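Local structure of dual function macrocyclase-peptidase POPB (Galerina marginata, 5N4B) at residues A[72-82]-A[508-519]. The protein cleaves toxin precursor peptides after proline and joins the ends of the released intermediate into a ring, a step in amanitin biosynthesis. The protein carries 1 engineered substitution. Residues are numbered along the deposited sequence; the frame is centred on the assembly and turned at random.
Sequences LAEKFRASRNY and FSPIILTFLQTY
Ile511 sets its CG2 methyl squarely over the Phe76 ring, 3.6 Å from the centroid and 2° off the normal, a CH-pi contact at the tight centre of this helix crossing. With CG1 beside the backbone N (chi1 -72°), CG2 stands anti to that N and points at the ring. Leu72 CB lies over the other ring face, Thr514 CG2 meets the edge in plane, and Trp716 of helix 705-722 adds a perpendicular ring. The helix axes approach to 8.8 Å at 133°. Beside the ring the helices press together through small side chains: Ser79 O lies 3.2 Å from Pro510 CB, and Thr514 OG1 lies 3.2 Å from Ser79 CB. Lys75 forms the looser, solvent-facing side: its chain passes Thr518 and bends at chi4, where a water accepts from NZ and donates to Thr518 OG1 at 2.6 Å. Helix 68-80, from the N-terminal segment before the propeller, thus packs on helix 510-519, the first after it, away from the catalytic residues, although Arg80 packs on the bound peptide's backbone. Direct contact is mostly van der Waals: Ser79 OG and Thr514 OG1 bond within their own helices, to Phe76 O (2.9 Å) and Pro510 O (2.8 Å), and water carries the polar link across.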
loop_
_atom_site.group_PDB
_atom_site.type_symbol
_atom_site.label_atom_id
_atom_site.label_comp_id
_atom_site.label_asym_id
_atom_site.label_seq_id
_atom_site.Cartn_x
_atom_site.Cartn_y
_atom_site.Cartn_z
ATOM N N LEU A 72 21.866 -14.689 6.916
ATOM C CA LEU A 72 21.128 -13.539 6.416
ATOM C C LEU A 72 20.184 -12.995 7.479
ATOM O O LEU A 72 20.023 -11.787 7.601
ATOM C CB LEU A 72 20.339 -13.910 5.164
ATOM C CG LEU A 72 21.150 -14.170 3.938
ATOM C CD1 LEU A 72 20.150 -14.465 2.789
ATOM C CD2 LEU A 72 22.093 -13.060 3.527
ATOM N N ALA A 73 19.557 -13.852 8.280
ATOM C CA ALA A 73 18.720 -13.342 9.361
ATOM C C ALA A 73 19.509 -12.422 10.291
ATOM O O ALA A 73 19.026 -11.352 10.699
ATOM C CB ALA A 73 18.102 -14.473 10.153
ATOM N N GLU A 74 20.718 -12.834 10.660
ATOM C CA GLU A 74 21.572 -12.026 11.522
ATOM C C GLU A 74 21.882 -10.686 10.876
ATOM O O GLU A 74 21.816 -9.634 11.531
ATOM C CB GLU A 74 22.845 -12.818 11.786
ATOM C CG GLU A 74 23.899 -12.138 12.579
ATOM C CD GLU A 74 25.235 -12.919 12.695
ATOM O OE1 GLU A 74 25.341 -14.152 12.290
ATOM O OE2 GLU A 74 26.203 -12.251 13.096
ATOM N N LYS A 75 22.244 -10.694 9.590
ATOM C CA LYS A 75 22.572 -9.448 8.889
ATOM C C LYS A 75 21.333 -8.560 8.742
ATOM O O LYS A 75 21.419 -7.341 8.891
ATOM C CB LYS A 75 23.125 -9.757 7.495
ATOM C CG LYS A 75 24.462 -10.504 7.457
ATOM C CD LYS A 75 24.799 -10.929 6.005
ATOM C CE LYS A 75 26.068 -11.783 5.905
ATOM N NZ LYS A 75 27.259 -11.052 6.325
ATOM N N PHE A 76 20.185 -9.154 8.443
ATOM C CA PHE A 76 18.967 -8.384 8.188
ATOM C C PHE A 76 18.424 -7.776 9.480
ATOM O O PHE A 76 17.963 -6.635 9.485
ATOM C CB PHE A 76 17.890 -9.268 7.566
ATOM C CG PHE A 76 18.158 -9.695 6.121
ATOM C CD1 PHE A 76 19.161 -9.125 5.382
ATOM C CD2 PHE A 76 17.384 -10.676 5.551
ATOM C CE1 PHE A 76 19.339 -9.481 4.031
ATOM C CE2 PHE A 76 17.571 -11.079 4.201
ATOM C CZ PHE A 76 18.546 -10.486 3.467
ATOM N N ARG A 77 18.411 -8.549 10.560
ATOM C CA ARG A 77 17.984 -7.991 11.838
ATOM C C ARG A 77 18.828 -6.789 12.208
ATOM O O ARG A 77 18.300 -5.755 12.608
ATOM C CB ARG A 77 18.098 -9.064 12.910
ATOM C CG ARG A 77 17.410 -8.720 14.225
ATOM C CD ARG A 77 17.616 -9.780 15.316
ATOM N NE ARG A 77 17.213 -11.158 14.898
ATOM C CZ ARG A 77 18.028 -12.133 14.600
ATOM N NH1 ARG A 77 19.349 -11.984 14.646
ATOM N NH2 ARG A 77 17.524 -13.315 14.271
ATOM N N ALA A 78 20.149 -6.894 12.030
ATOM C CA ALA A 78 21.011 -5.752 12.340
ATOM C C ALA A 78 20.691 -4.563 11.451
ATOM O O ALA A 78 20.686 -3.418 11.907
ATOM C CB ALA A 78 22.473 -6.162 12.237
ATOM N N SER A 79 20.419 -4.822 10.179
ATOM C CA SER A 79 20.133 -3.730 9.252
ATOM C C SER A 79 18.857 -2.987 9.608
ATOM O O SER A 79 18.730 -1.813 9.262
ATOM C CB SER A 79 20.091 -4.239 7.808
ATOM O OG SER A 79 18.853 -4.786 7.455
ATOM N N ARG A 80 17.917 -3.625 10.276
ATOM C CA ARG A 80 16.656 -3.010 10.704
ATOM C C ARG A 80 16.774 -2.347 12.070
ATOM O O ARG A 80 15.886 -1.606 12.461
ATOM C CB ARG A 80 15.551 -4.074 10.747
ATOM C CG ARG A 80 15.151 -4.607 9.398
ATOM C CD ARG A 80 14.033 -3.886 8.769
ATOM N NE ARG A 80 12.824 -3.902 9.605
ATOM C CZ ARG A 80 11.609 -4.208 9.173
ATOM N NH1 ARG A 80 10.609 -4.190 10.032
ATOM N NH2 ARG A 80 11.397 -4.491 7.886
ATOM N N ASN A 81 17.860 -2.581 12.794
ATOM C CA ASN A 81 17.945 -2.176 14.202
ATOM C C ASN A 81 18.508 -0.764 14.318
ATOM O O ASN A 81 19.651 -0.529 14.736
ATOM C CB ASN A 81 18.798 -3.176 14.956
ATOM C CG ASN A 81 18.670 -3.024 16.453
ATOM O OD1 ASN A 81 17.769 -2.369 16.938
ATOM N ND2 ASN A 81 19.565 -3.656 17.181
ATOM N N TYR A 82 17.636 0.195 13.958
ATOM C CA TYR A 82 17.957 1.614 14.110
ATOM C C TYR A 82 16.667 2.357 14.437
ATOM O O TYR A 82 15.581 1.947 14.012
ATOM C CB TYR A 82 18.615 2.240 12.853
ATOM C CG TYR A 82 17.807 2.141 11.593
ATOM C CD1 TYR A 82 17.964 1.060 10.731
ATOM C CD2 TYR A 82 16.904 3.133 11.234
ATOM C CE1 TYR A 82 17.247 0.956 9.570
ATOM C CE2 TYR A 82 16.166 3.010 10.046
ATOM C CZ TYR A 82 16.352 1.946 9.227
ATOM O OH TYR A 82 15.622 1.904 8.057
ATOM N N PHE A 508 13.131 3.159 0.710
ATOM C CA PHE A 508 14.321 2.706 1.440
ATOM C C PHE A 508 14.052 1.352 2.096
ATOM O O PHE A 508 13.096 1.212 2.873
ATOM C CB PHE A 508 14.739 3.690 2.523
ATOM C CG PHE A 508 16.037 3.344 3.140
ATOM C CD1 PHE A 508 17.220 3.604 2.483
ATOM C CD2 PHE A 508 16.088 2.767 4.407
ATOM C CE1 PHE A 508 18.437 3.255 3.060
ATOM C CE2 PHE A 508 17.296 2.409 4.960
ATOM C CZ PHE A 508 18.438 2.652 4.309
ATOM N N SER A 509 14.898 0.371 1.802
ATOM C CA SER A 509 14.832 -0.932 2.443
ATOM C C SER A 509 16.221 -1.342 2.900
ATOM O O SER A 509 17.069 -1.670 2.051
ATOM C CB SER A 509 14.320 -1.965 1.461
ATOM O OG SER A 509 14.471 -3.278 2.061
ATOM N N PRO A 510 16.517 -1.344 4.202
ATOM C CA PRO A 510 17.848 -1.771 4.638
ATOM C C PRO A 510 18.092 -3.228 4.349
ATOM O O PRO A 510 19.244 -3.590 4.126
ATOM C CB PRO A 510 17.857 -1.465 6.151
ATOM C CG PRO A 510 16.375 -1.491 6.511
ATOM C CD PRO A 510 15.672 -0.880 5.310
ATOM N N ILE A 511 17.059 -4.064 4.323
ATOM C CA ILE A 511 17.280 -5.467 3.993
ATOM C C ILE A 511 17.728 -5.610 2.545
ATOM O O ILE A 511 18.653 -6.378 2.243
ATOM C CB ILE A 511 16.023 -6.280 4.321
ATOM C CG1 ILE A 511 15.899 -6.392 5.872
ATOM C CG2 ILE A 511 16.020 -7.629 3.593
ATOM C CD1 ILE A 511 14.783 -7.274 6.378
ATOM N N ILE A 512 17.040 -4.946 1.608
ATOM C CA ILE A 512 17.460 -5.037 0.217
ATOM C C ILE A 512 18.888 -4.545 0.074
ATOM O O ILE A 512 19.710 -5.211 -0.572
ATOM C CB ILE A 512 16.483 -4.317 -0.721
ATOM C CG1 ILE A 512 15.161 -5.091 -0.708
ATOM C CG2 ILE A 512 17.064 -4.252 -2.124
ATOM C CD1 ILE A 512 13.979 -4.429 -1.418
ATOM N N LEU A 513 19.230 -3.387 0.643
ATOM C CA LEU A 513 20.605 -2.906 0.496
ATOM C C LEU A 513 21.607 -3.889 1.081
ATOM O O LEU A 513 22.685 -4.088 0.535
ATOM C CB LEU A 513 20.780 -1.514 1.126
ATOM C CG LEU A 513 19.925 -0.416 0.481
ATOM C CD1 LEU A 513 20.245 0.904 1.140
ATOM C CD2 LEU A 513 20.088 -0.316 -1.037
ATOM N N THR A 514 21.275 -4.506 2.201
ATOM C CA THR A 514 22.164 -5.503 2.787
ATOM C C THR A 514 22.362 -6.672 1.829
ATOM O O THR A 514 23.487 -7.140 1.645
ATOM C CB THR A 514 21.567 -5.959 4.110
ATOM O OG1 THR A 514 21.548 -4.861 5.019
ATOM C CG2 THR A 514 22.399 -7.048 4.736
ATOM N N PHE A 515 21.296 -7.149 1.202
ATOM C CA PHE A 515 21.443 -8.204 0.214
ATOM C C PHE A 515 22.353 -7.772 -0.928
ATOM O O PHE A 515 23.238 -8.521 -1.358
ATOM C CB PHE A 515 20.079 -8.591 -0.325
ATOM C CG PHE A 515 20.063 -9.772 -1.259
ATOM C CD1 PHE A 515 20.267 -9.583 -2.609
ATOM C CD2 PHE A 515 19.873 -11.049 -0.774
ATOM C CE1 PHE A 515 20.245 -10.642 -3.472
ATOM C CE2 PHE A 515 19.840 -12.112 -1.637
ATOM C CZ PHE A 515 20.038 -11.920 -2.977
ATOM N N LEU A 516 22.170 -6.555 -1.419
ATOM C CA LEU A 516 22.974 -6.081 -2.538
ATOM C C LEU A 516 24.445 -6.064 -2.174
ATOM O O LEU A 516 25.306 -6.464 -2.974
ATOM C CB LEU A 516 22.534 -4.675 -2.979
ATOM C CG LEU A 516 21.058 -4.500 -3.392
ATOM C CD1 LEU A 516 20.855 -3.160 -4.008
ATOM C CD2 LEU A 516 20.571 -5.573 -4.311
ATOM N N GLN A 517 24.764 -5.555 -1.004
ATOM C CA GLN A 517 26.149 -5.517 -0.553
ATOM C C GLN A 517 26.699 -6.909 -0.289
ATOM O O GLN A 517 27.830 -7.205 -0.675
ATOM C CB GLN A 517 26.253 -4.630 0.683
ATOM C CG GLN A 517 27.681 -4.428 1.163
ATOM C CD GLN A 517 27.842 -3.379 2.238
ATOM O OE1 GLN A 517 26.945 -2.653 2.574
ATOM N NE2 GLN A 517 29.027 -3.353 2.821
ATOM N N THR A 518 25.919 -7.786 0.298
ATOM C CA THR A 518 26.396 -9.112 0.659
ATOM C C THR A 518 26.764 -9.919 -0.567
ATOM O O THR A 518 27.747 -10.660 -0.567
ATOM C CB THR A 518 25.300 -9.822 1.459
ATOM O OG1 THR A 518 25.105 -9.137 2.726
ATOM C CG2 THR A 518 25.643 -11.263 1.756
ATOM N N TYR A 519 25.982 -9.811 -1.610
ATOM C CA TYR A 519 26.122 -10.653 -2.775
ATOM C C TYR A 519 26.587 -9.910 -4.016
ATOM O O TYR A 519 26.824 -10.579 -5.053
ATOM C CB TYR A 519 24.793 -11.357 -3.053
ATOM C CG TYR A 519 24.396 -12.361 -2.023
ATOM C CD1 TYR A 519 25.094 -13.569 -1.895
ATOM C CD2 TYR A 519 23.284 -12.162 -1.234
ATOM C CE1 TYR A 519 24.710 -14.518 -0.969
ATOM C CE2 TYR A 519 22.888 -13.118 -0.337
ATOM C CZ TYR A 519 23.606 -14.287 -0.220
ATOM O OH TYR A 519 23.155 -15.227 0.698
HETATM O O HOH W 1 27.151 -8.811 4.272
#